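Local coordinates for citrate lyase subunit beta-like protein (Mycobacterium tuberculosis H37Rv, PDB 6ARB) that belongs to the HpcH/HpaI aldolase family, binds one magnesium ion per subunit, probably acts as a carbon-carbon lyase and may play a role in fatty acid biosynthesis, at residues Val70-Ala75 / Met97-Glu102; Val115-Glu120 / Val138-Gly143; Ala237-Val242 / Thr266-Met271. One frame throughout, in Å; residues are numbered along the deposited sequence.

Contact 1 of 3, residues Val70-Ala75 / Met97-Glu102; sequences VVRINA and MLPKAE. With COA (coenzyme A), chain F.
The carbonyl oxygen of M97 is approached twice from V70-A75: I73 N donates to M97 O at 3.0 Å, with an N-H...O angle of 145°, and R72 CA makes a longer CH...O contact with M97 O at 3.4 Å. One step earlier, M97 N donates to V71 O at 2.8 Å, a straighter bond (163°). These bonds set a parallel register with R72 beside M97, at the C-terminal ends of two strands of the TIM barrel that helix 79-88 joins into a beta-alpha-beta unit.

R72 and M97 project from the same face of the sheet and cross obliquely, R72 CD lying 3.7 Å from M97 SD. With CG anti to the backbone N, R72 runs beside M97; the bend at chi3 (77°) then turns the guanidinium off the methionine and toward the ligands. There NE forms a salt bridge with D42 and NH1 a hydrogen bond with the pyruvate, while NH2 sits 3.2 Å from coenzyme A C2P, near its thiol end. This agrees with the assignment of R72 to the substrate site.

Beyond the strands the segments meet through P99, A75 and K100. A75 CB rests against K100 CD at 4.0 Å, and K100 NZ goes on to a salt bridge with E44 and a hydrogen bond with D146. The P99 ring presses on the I73 carbonyl: CD comes within 3.0 Å of I73 O, a buried oxygen with no hydrogen-bond donor in the model.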
loop_
_atom_site.group_PDB
_atom_site.type_symbol
_atom_site.label_atom_id
_atom_site.label_comp_id
_atom_site.label_asym_id
_atom_site.label_seq_id
_atom_site.Cartn_x
_atom_site.Cartn_y
_atom_site.Cartn_z
ATOM N N VAL A 70 11.667 22.079 17.172
ATOM C CA VAL A 70 10.271 21.978 16.756
ATOM C C VAL A 70 9.472 21.740 18.029
ATOM O O VAL A 70 10.001 21.180 18.979
ATOM C CB VAL A 70 10.069 20.793 15.785
ATOM C CG1 VAL A 70 8.581 20.573 15.483
ATOM C CG2 VAL A 70 10.870 21.020 14.512
ATOM N N VAL A 71 8.223 22.191 18.081
ATOM C CA VAL A 71 7.386 21.896 19.242
ATOM C C VAL A 71 6.191 21.026 18.847
ATOM O O VAL A 71 5.367 21.436 18.027
ATOM C CB VAL A 71 6.860 23.192 19.907
ATOM C CG1 VAL A 71 5.889 22.858 21.041
ATOM C CG2 VAL A 71 8.016 24.037 20.415
ATOM N N ARG A 72 6.080 19.829 19.418
ATOM C CA ARG A 72 4.877 19.041 19.151
ATOM C C ARG A 72 3.744 19.496 20.062
ATOM O O ARG A 72 3.806 19.333 21.281
ATOM C CB ARG A 72 5.103 17.529 19.290
ATOM C CG ARG A 72 3.844 16.738 18.916
ATOM C CD ARG A 72 4.093 15.255 18.770
ATOM N NE ARG A 72 4.215 14.589 20.063
ATOM C CZ ARG A 72 4.193 13.271 20.227
ATOM N NH1 ARG A 72 4.061 12.478 19.174
ATOM N NH2 ARG A 72 4.317 12.748 21.447
ATOM N N ILE A 73 2.713 20.076 19.463
ATOM C CA ILE A 73 1.577 20.575 20.219
ATOM C C ILE A 73 0.534 19.474 20.311
ATOM O O ILE A 73 0.783 18.352 19.882
ATOM C CB ILE A 73 0.990 21.820 19.551
ATOM C CG1 ILE A 73 0.614 21.521 18.092
ATOM C CG2 ILE A 73 1.994 22.972 19.645
ATOM C CD1 ILE A 73 -0.108 22.686 17.404
ATOM N N ASN A 74 -0.624 19.780 20.885
ATOM C CA ASN A 74 -1.701 18.798 20.936
ATOM C C ASN A 74 -2.583 18.822 19.687
ATOM O O ASN A 74 -2.459 19.707 18.838
ATOM C CB ASN A 74 -2.513 18.942 22.227
ATOM C CG ASN A 74 -1.723 18.476 23.461
ATOM O OD1 ASN A 74 -1.706 17.284 23.795
ATOM N ND2 ASN A 74 -1.050 19.413 24.120
ATOM N N ALA A 75 -3.464 17.837 19.574
ATOM C CA ALA A 75 -4.281 17.671 18.375
ATOM C C ALA A 75 -5.286 18.806 18.130
ATOM O O ALA A 75 -5.689 19.521 19.052
ATOM C CB ALA A 75 -5.002 16.310 18.413
ATOM N N MET A 97 4.810 20.545 15.401
ATOM C CA MET A 97 4.399 19.236 14.923
ATOM C C MET A 97 2.986 18.969 15.403
ATOM O O MET A 97 2.693 19.107 16.592
ATOM C CB MET A 97 5.340 18.146 15.443
ATOM C CG MET A 97 4.894 16.744 15.032
ATOM S SD MET A 97 6.047 15.474 15.582
ATOM C CE MET A 97 7.425 15.791 14.488
ATOM N N LEU A 98 2.112 18.606 14.470
ATOM C CA LEU A 98 0.696 18.416 14.748
ATOM C C LEU A 98 0.395 16.927 14.830
ATOM O O LEU A 98 0.442 16.225 13.820
ATOM C CB LEU A 98 -0.150 19.047 13.632
ATOM C CG LEU A 98 -1.637 18.716 13.671
ATOM C CD1 LEU A 98 -2.270 19.277 14.931
ATOM C CD2 LEU A 98 -2.336 19.255 12.417
ATOM N N PRO A 99 0.086 16.435 16.035
ATOM C CA PRO A 99 -0.233 15.015 16.154
ATOM C C PRO A 99 -1.652 14.729 15.677
ATOM O O PRO A 99 -2.501 15.642 15.640
ATOM C CB PRO A 99 -0.100 14.765 17.656
ATOM C CG PRO A 99 -0.526 16.043 18.253
ATOM C CD PRO A 99 -0.101 17.147 17.312
ATOM N N LYS A 100 -1.889 13.475 15.296
ATOM C CA LYS A 100 -3.193 13.033 14.808
ATOM C C LYS A 100 -3.685 13.935 13.681
ATOM O O LYS A 100 -4.875 14.250 13.601
ATOM C CB LYS A 100 -4.217 13.000 15.951
ATOM C CG LYS A 100 -3.968 11.902 16.995
ATOM C CD LYS A 100 -3.627 12.502 18.340
ATOM C CE LYS A 100 -3.607 11.450 19.431
ATOM N NZ LYS A 100 -2.223 11.144 19.900
ATOM N N ALA A 101 -2.769 14.354 12.809
ATOM C CA ALA A 101 -3.137 15.172 11.661
ATOM C C ALA A 101 -4.130 14.423 10.776
ATOM O O ALA A 101 -3.862 13.314 10.329
ATOM C CB ALA A 101 -1.903 15.578 10.867
ATOM N N GLU A 102 -5.281 15.046 10.532
ATOM C CA GLU A 102 -6.380 14.365 9.864
ATOM C C GLU A 102 -7.035 15.131 8.716
ATOM O O GLU A 102 -7.828 14.558 7.975
ATOM C CB GLU A 102 -7.425 13.939 10.898
ATOM C CG GLU A 102 -6.974 12.706 11.663
ATOM C CD GLU A 102 -7.995 12.218 12.665
ATOM O OE1 GLU A 102 -7.893 11.046 13.056
ATOM O OE2 GLU A 102 -8.878 13.000 13.068
HETATM N N1A COA F . 16.082 13.898 25.860
HETATM C C2A COA F . 17.177 14.348 26.502
HETATM N N3A COA F . 17.909 13.547 27.290
HETATM C C4A COA F . 17.565 12.254 27.476
HETATM C C5A COA F . 16.435 11.745 26.833
HETATM C C6A COA F . 15.704 12.614 26.012
HETATM N N6A COA F . 14.498 12.095 25.309
HETATM N N7A COA F . 16.315 10.442 27.180
HETATM C C8A COA F . 17.333 10.143 28.018
HETATM N N9A COA F . 18.086 11.238 28.206
HETATM C C1B COA F . 19.278 11.323 29.015
HETATM C C2B COA F . 19.052 11.190 30.443
HETATM O O2B COA F . 18.844 12.447 30.983
HETATM C C3B COA F . 20.315 10.693 30.904
HETATM O O3B COA F . 21.187 11.763 30.917
HETATM P P3B COA F . 22.425 11.731 31.848
HETATM O O7A COA F . 22.434 10.423 32.603
HETATM O O8A COA F . 22.318 12.884 32.807
HETATM O O9A COA F . 23.683 11.861 31.011
HETATM C C4B COA F . 20.730 9.766 29.862
HETATM O O4B COA F . 20.129 10.286 28.661
HETATM C C5B COA F . 20.249 8.421 30.124
HETATM O O5B COA F . 18.983 8.305 30.631
HETATM P P1A COA F . 18.176 6.981 30.645
HETATM O O1A COA F . 18.314 6.363 32.003
HETATM O O2A COA F . 18.711 6.035 29.607
HETATM O O3A COA F . 16.691 7.347 30.337
HETATM P P2A COA F . 15.575 7.517 31.440
HETATM O O4A COA F . 15.444 6.244 32.247
HETATM O O5A COA F . 15.885 8.673 32.345
HETATM O O6A COA F . 14.205 7.793 30.757
HETATM C CBP COA F . 12.750 7.975 28.788
HETATM C CCP COA F . 13.935 7.302 29.495
HETATM C CDP COA F . 11.734 8.460 29.818
HETATM C CEP COA F . 12.076 7.032 27.825
HETATM C CAP COA F . 13.336 9.168 28.000
HETATM O OAP COA F . 14.218 8.655 27.071
HETATM C C9P COA F . 12.320 9.976 27.216
HETATM O O9P COA F . 11.728 10.916 27.725
HETATM N N8P COA F . 12.071 9.585 25.865
HETATM C C7P COA F . 11.108 10.318 25.028
HETATM C C6P COA F . 9.656 9.954 25.159
HETATM C C5P COA F . 8.749 10.785 24.304
HETATM O O5P COA F . 9.063 11.947 24.061
HETATM N N4P COA F . 7.534 10.200 23.791
HETATM C C3P COA F . 6.685 10.996 22.972
HETATM C C2P COA F . 6.926 10.840 21.487
HETATM S S1P COA F . 7.301 9.182 20.934
#

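Contact 2 of 3, residues Val115-Glu120 / Val138-Gly143. With MG (magnesium ion), chain D; PYR (pyruvic acid), chain E.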
loop_
_atom_site.group_PDB
_atom_site.type_symbol
_atom_site.label_atom_id
_atom_site.label_comp_id
_atom_site.label_asym_id
_atom_site.label_seq_id
_atom_site.Cartn_x
_atom_site.Cartn_y
_atom_site.Cartn_z
ATOM N N VAL A 115 4.467 23.726 9.675
ATOM C CA VAL A 115 3.859 22.564 10.311
ATOM C C VAL A 115 4.431 21.252 9.816
ATOM O O VAL A 115 4.493 20.999 8.614
ATOM C CB VAL A 115 2.320 22.569 10.107
ATOM C CG1 VAL A 115 1.661 21.368 10.782
ATOM C CG2 VAL A 115 1.734 23.865 10.644
ATOM N N ILE A 116 4.854 20.412 10.757
ATOM C CA ILE A 116 5.136 19.023 10.440
ATOM C C ILE A 116 3.925 18.207 10.879
ATOM O O ILE A 116 3.593 18.148 12.069
ATOM C CB ILE A 116 6.422 18.507 11.124
ATOM C CG1 ILE A 116 7.607 19.365 10.681
ATOM C CG2 ILE A 116 6.665 17.035 10.749
ATOM C CD1 ILE A 116 8.907 19.028 11.364
ATOM N N ALA A 117 3.258 17.597 9.907
ATOM C CA ALA A 117 2.045 16.851 10.184
ATOM C C ALA A 117 2.397 15.415 10.533
ATOM O O ALA A 117 2.985 14.691 9.721
ATOM C CB ALA A 117 1.118 16.891 8.983
ATOM N N LEU A 118 2.036 15.019 11.749
ATOM C CA LEU A 118 2.216 13.652 12.209
ATOM C C LEU A 118 0.952 12.831 11.941
ATOM O O LEU A 118 -0.042 12.951 12.655
ATOM C CB LEU A 118 2.544 13.661 13.709
ATOM C CG LEU A 118 2.568 12.320 14.454
ATOM C CD1 LEU A 118 3.451 11.299 13.731
ATOM C CD2 LEU A 118 3.032 12.549 15.895
ATOM N N VAL A 119 0.985 12.016 10.892
ATOM C CA VAL A 119 -0.162 11.199 10.539
ATOM C C VAL A 119 -0.091 9.892 11.293
ATOM O O VAL A 119 0.858 9.125 11.121
ATOM C CB VAL A 119 -0.201 10.921 9.020
ATOM C CG1 VAL A 119 -1.297 9.934 8.701
ATOM C CG2 VAL A 119 -0.390 12.235 8.249
ATOM N N GLU A 120 -1.092 9.631 12.123
ATOM C CA GLU A 120 -1.030 8.474 13.014
ATOM C C GLU A 120 -2.409 7.906 13.305
ATOM O O GLU A 120 -2.638 7.320 14.364
ATOM C CB GLU A 120 -0.335 8.863 14.321
ATOM C CG GLU A 120 -0.884 10.135 14.981
ATOM C CD GLU A 120 -0.041 10.553 16.148
ATOM O OE1 GLU A 120 0.779 9.711 16.592
ATOM O OE2 GLU A 120 -0.191 11.694 16.623
ATOM N N VAL A 138 5.473 21.650 6.012
ATOM C CA VAL A 138 6.852 21.566 5.535
ATOM C C VAL A 138 7.410 20.157 5.733
ATOM O O VAL A 138 8.488 19.826 5.221
ATOM C CB VAL A 138 7.769 22.580 6.239
ATOM C CG1 VAL A 138 7.293 23.997 5.965
ATOM C CG2 VAL A 138 7.817 22.296 7.736
ATOM N N GLY A 139 6.666 19.326 6.453
ATOM C CA GLY A 139 7.081 17.945 6.682
ATOM C C GLY A 139 5.932 17.025 7.042
ATOM O O GLY A 139 4.896 17.500 7.496
ATOM N N MET A 140 6.116 15.717 6.823
ATOM C CA MET A 140 5.135 14.693 7.213
ATOM C C MET A 140 5.872 13.610 7.956
ATOM O O MET A 140 6.939 13.186 7.521
ATOM C CB MET A 140 4.504 14.034 5.988
ATOM C CG MET A 140 3.997 15.005 4.974
ATOM S SD MET A 140 2.286 15.351 5.343
ATOM C CE MET A 140 1.573 13.727 5.022
ATOM N N MET A 141 5.288 13.177 9.069
ATOM C CA MET A 141 5.811 12.068 9.846
ATOM C C MET A 141 4.678 11.066 9.982
ATOM O O MET A 141 3.508 11.417 9.825
ATOM C CB MET A 141 6.252 12.564 11.221
ATOM C CG MET A 141 6.866 11.480 12.107
ATOM S SD MET A 141 7.425 12.185 13.671
ATOM C CE MET A 141 7.981 10.693 14.510
ATOM N N TRP A 142 5.014 9.812 10.240
ATOM C CA TRP A 142 3.986 8.833 10.548
ATOM C C TRP A 142 4.254 8.212 11.931
ATOM O O TRP A 142 5.398 8.191 12.420
ATOM C CB TRP A 142 3.913 7.772 9.461
ATOM C CG TRP A 142 5.044 6.786 9.505
ATOM C CD1 TRP A 142 6.343 6.997 9.146
ATOM C CD2 TRP A 142 4.963 5.425 9.943
ATOM N NE1 TRP A 142 7.079 5.846 9.328
ATOM C CE2 TRP A 142 6.253 4.867 9.820
ATOM C CE3 TRP A 142 3.923 4.621 10.426
ATOM C CZ2 TRP A 142 6.530 3.543 10.165
ATOM C CZ3 TRP A 142 4.203 3.303 10.763
ATOM C CH2 TRP A 142 5.490 2.782 10.629
ATOM N N GLY A 143 3.188 7.750 12.576
ATOM C CA GLY A 143 3.284 7.220 13.927
ATOM C C GLY A 143 2.591 5.875 13.996
ATOM O O GLY A 143 1.381 5.784 13.795
HETATM MG MG MG D . 1.343 9.404 18.745
HETATM C C PYR E . 3.156 7.401 17.645
HETATM O O PYR E . 3.673 6.333 17.087
HETATM O OXT PYR E . 1.951 7.304 18.140
HETATM C CA PYR E . 3.881 8.605 17.696
HETATM O O3 PYR E . 3.553 9.588 18.505
HETATM C CB PYR E . 5.072 8.793 16.806
HETATM O O HOH W 1 1.600 9.351 21.106
HETATM O O HOH W 2 0.727 11.530 19.224
#
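Backbone hydrogen bonds carry the pairing of V115-E120 with V138-G143. A117 N to G139 O, M141 N to A117 O (2.8 Å, N-H...O angle 170°), V119 N to M141 O and G143 N to V119 O (3.1 Å) alternate along two parallel TIM-barrel strands, whose axes run 19° apart. At the start V115 O takes V138 N firmly and G139 N only weakly. CA-H...O contacts supplement them: V119 O also receives W142 CA at 3.2 Å, and A117 O receives M140 CA.

Apolar side chains add a layer on each face. On the face of L118 and M141, L118 CD1 lies alongside the extended methionine, nearest M141 CG (3.8 Å), and the far ends of both reach the pyruvate: L118 CD2 is 4.0 Å from its O3, and M141 CE comes close to its methyl group. On the other face M140, bent at chi2 and chi3, places SD by A117 CB and CE by V119 CG2.

Metal coordination is supplied at the strand end by E120. Its CG stands between its backbone N and carbonyl carbon (chi1 50°), and the chain then extends so that OE1 binds magnesium at 2.2 Å. Two pyruvate oxygens, two waters and D146 make the ion six-coordinate. E120 OE2 accepts a hydrogen bond from K100 N, which would fix the carboxylate's rotation. G143 is the N-cap residue of helix 144-151, and its CA passes 3.3 Å from pyruvate O.

Strand 95-98 flanks V115-E120 on its other edge. Outside the barrel, M140 packs on helices 128-133 and 165-180, and W142 meets A167 and R171 of the latter.

Contact 3 of 3, residues Ala237-Val242 / Thr266-Met271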
loop_
_atom_site.group_PDB
_atom_site.type_symbol
_atom_site.label_atom_id
_atom_site.label_comp_id
_atom_site.label_asym_id
_atom_site.label_seq_id
_atom_site.Cartn_x
_atom_site.Cartn_y
_atom_site.Cartn_z
ATOM N N ALA A 237 31.844 2.843 -2.936
ATOM C CA ALA A 237 32.766 2.292 -3.928
ATOM C C ALA A 237 32.073 2.153 -5.290
ATOM O O ALA A 237 32.591 2.591 -6.322
ATOM C CB ALA A 237 33.295 0.937 -3.454
ATOM N N TRP A 238 30.895 1.534 -5.279
ATOM C CA TRP A 238 30.107 1.389 -6.502
ATOM C C TRP A 238 29.704 2.728 -7.144
ATOM O O TRP A 238 29.821 2.899 -8.357
ATOM C CB TRP A 238 28.859 0.549 -6.248
ATOM C CG TRP A 238 27.910 0.605 -7.395
ATOM C CD1 TRP A 238 27.948 -0.150 -8.532
ATOM C CD2 TRP A 238 26.798 1.498 -7.538
ATOM N NE1 TRP A 238 26.906 0.203 -9.368
ATOM C CE2 TRP A 238 26.193 1.217 -8.783
ATOM C CE3 TRP A 238 26.254 2.507 -6.735
ATOM C CZ2 TRP A 238 25.062 1.903 -9.239
ATOM C CZ3 TRP A 238 25.130 3.192 -7.191
ATOM C CH2 TRP A 238 24.549 2.886 -8.430
ATOM N N ALA A 239 29.212 3.658 -6.331
ATOM C CA ALA A 239 28.836 4.984 -6.819
ATOM C C ALA A 239 29.996 5.684 -7.541
ATOM O O ALA A 239 29.816 6.256 -8.618
ATOM C CB ALA A 239 28.317 5.839 -5.672
ATOM N N ARG A 240 31.191 5.628 -6.956
ATOM C CA ARG A 240 32.382 6.173 -7.605
ATOM C C ARG A 240 32.651 5.491 -8.939
ATOM O O ARG A 240 32.878 6.158 -9.938
ATOM C CB ARG A 240 33.617 6.028 -6.702
ATOM C CG ARG A 240 33.526 6.810 -5.406
ATOM C CD ARG A 240 34.789 6.718 -4.553
ATOM N NE ARG A 240 34.553 7.394 -3.281
ATOM C CZ ARG A 240 34.313 6.773 -2.130
ATOM N NH1 ARG A 240 34.322 5.446 -2.072
ATOM N NH2 ARG A 240 34.082 7.479 -1.030
ATOM N N ARG A 241 32.617 4.161 -8.951
ATOM C CA ARG A 241 32.881 3.399 -10.170
ATOM C C ARG A 241 31.910 3.762 -11.299
ATOM O O ARG A 241 32.325 4.133 -12.400
ATOM C CB ARG A 241 32.843 1.879 -9.896
ATOM C CG ARG A 241 34.006 1.357 -9.033
ATOM C CD ARG A 241 34.258 -0.146 -9.219
ATOM N NE ARG A 241 33.053 -0.957 -9.049
ATOM C CZ ARG A 241 32.516 -1.281 -7.873
ATOM N NH1 ARG A 241 33.070 -0.850 -6.746
ATOM N NH2 ARG A 241 31.416 -2.020 -7.823
ATOM N N VAL A 242 30.619 3.659 -11.011
ATOM C CA VAL A 242 29.585 3.821 -12.029
ATOM C C VAL A 242 29.532 5.240 -12.593
ATOM O O VAL A 242 29.240 5.436 -13.774
ATOM C CB VAL A 242 28.185 3.424 -11.486
ATOM C CG1 VAL A 242 27.658 4.464 -10.496
ATOM C CG2 VAL A 242 27.215 3.234 -12.628
ATOM N N THR A 266 21.738 8.990 -10.752
ATOM C CA THR A 266 21.237 9.894 -9.739
ATOM C C THR A 266 21.363 9.269 -8.359
ATOM O O THR A 266 21.732 9.948 -7.403
ATOM C CB THR A 266 19.783 10.278 -10.014
ATOM O OG1 THR A 266 19.722 10.977 -11.261
ATOM C CG2 THR A 266 19.262 11.158 -8.905
ATOM N N HIS A 267 21.062 7.977 -8.267
ATOM C CA HIS A 267 21.222 7.224 -7.017
ATOM C C HIS A 267 22.659 7.344 -6.506
ATOM O O HIS A 267 22.901 7.581 -5.316
ATOM C CB HIS A 267 20.909 5.748 -7.246
ATOM C CG HIS A 267 19.483 5.471 -7.613
ATOM N ND1 HIS A 267 19.035 4.204 -7.929
ATOM C CD2 HIS A 267 18.413 6.290 -7.744
ATOM C CE1 HIS A 267 17.750 4.255 -8.231
ATOM N NE2 HIS A 267 17.348 5.511 -8.132
ATOM N N ALA A 268 23.607 7.173 -7.420
ATOM C CA ALA A 268 25.032 7.204 -7.096
ATOM C C ALA A 268 25.464 8.582 -6.607
ATOM O O ALA A 268 26.204 8.726 -5.615
ATOM C CB ALA A 268 25.841 6.806 -8.324
ATOM N N GLU A 269 24.997 9.602 -7.318
ATOM C CA GLU A 269 25.278 10.971 -6.933
ATOM C C GLU A 269 24.701 11.257 -5.550
ATOM O O GLU A 269 25.310 11.956 -4.723
ATOM C CB GLU A 269 24.692 11.932 -7.977
ATOM C CG GLU A 269 25.331 11.773 -9.361
ATOM C CD GLU A 269 24.660 12.623 -10.421
ATOM O OE1 GLU A 269 24.976 12.439 -11.620
ATOM O OE2 GLU A 269 23.817 13.471 -10.049
ATOM N N THR A 270 23.521 10.714 -5.296
ATOM C CA THR A 270 22.865 10.958 -4.028
ATOM C C THR A 270 23.651 10.322 -2.893
ATOM O O THR A 270 23.758 10.906 -1.822
ATOM C CB THR A 270 21.398 10.494 -4.039
ATOM O OG1 THR A 270 20.637 11.425 -4.813
ATOM C CG2 THR A 270 20.835 10.457 -2.627
ATOM N N MET A 271 24.204 9.135 -3.142
ATOM C CA MET A 271 25.031 8.468 -2.145
ATOM C C MET A 271 26.256 9.320 -1.828
ATOM O O MET A 271 26.633 9.483 -0.667
ATOM C CB MET A 271 25.488 7.097 -2.647
ATOM C CG MET A 271 24.406 6.019 -2.736
ATOM S SD MET A 271 25.212 4.564 -3.463
ATOM C CE MET A 271 23.824 3.439 -3.639
#
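W238 and M271 cross at about a right angle, the sulfur lying in the plane of the indole at its edge: M271 SD is 5.1 Å from the centroid of the six-membered ring and 82° off the ring normal. The methyl of the extended methionine, CE, comes 3.8 Å from W238 CZ3. With CG anti to the backbone N (chi1 169°), the tryptophan reaches across toward helix 262-276. V242 CG1 covers one indole face, 3.8 Å above the plane and offset toward the rim.

A268 CB fits among three groups of the opposing helix: V242 CG1 at 3.7 Å, A239 CB at 3.8 Å and W238 CZ3 at 3.9 Å. The two alanines mark the crossing, their CA atoms 4.4 Å apart; consistent with their small size, the axes of the two short segments approach to 8.7 Å, with N-to-C directions 127° apart.

Helix 262-276 also packs on a neighbouring subunit of the trimer: H267 NE2 hydrogen-bonds to E145 O of that subunit, and M271 touches its S154. By its geometry this is a helix-helix packing contact, bordered by a Met-aromatic contact, in the C-terminal part beyond the barrel strands, where a two-stranded hairpin lies between the helices.

Contacts 1 and 2 are neighbours in the eight-stranded parallel barrel, with centres 8 Å apart. Strands 95-98 and 114-119 lie side by side, joined by L98 N to I116 O at 2.9 Å; R72 NH1 also packs on L118 CD2 (3.4 Å). Together they supply R72 and E120 at the C-terminal strand ends, where ion and pyruvate sit. Contact 3 follows later in the chain and lies apart: its centre is about 37 Å from contact 1 and 30 Å from contact 2, its nearest atoms about 22 and 17 Å away. The first two thus contribute to the ligand site, while the third joins helix 233-246 to helix 262-276, which packs on another subunit.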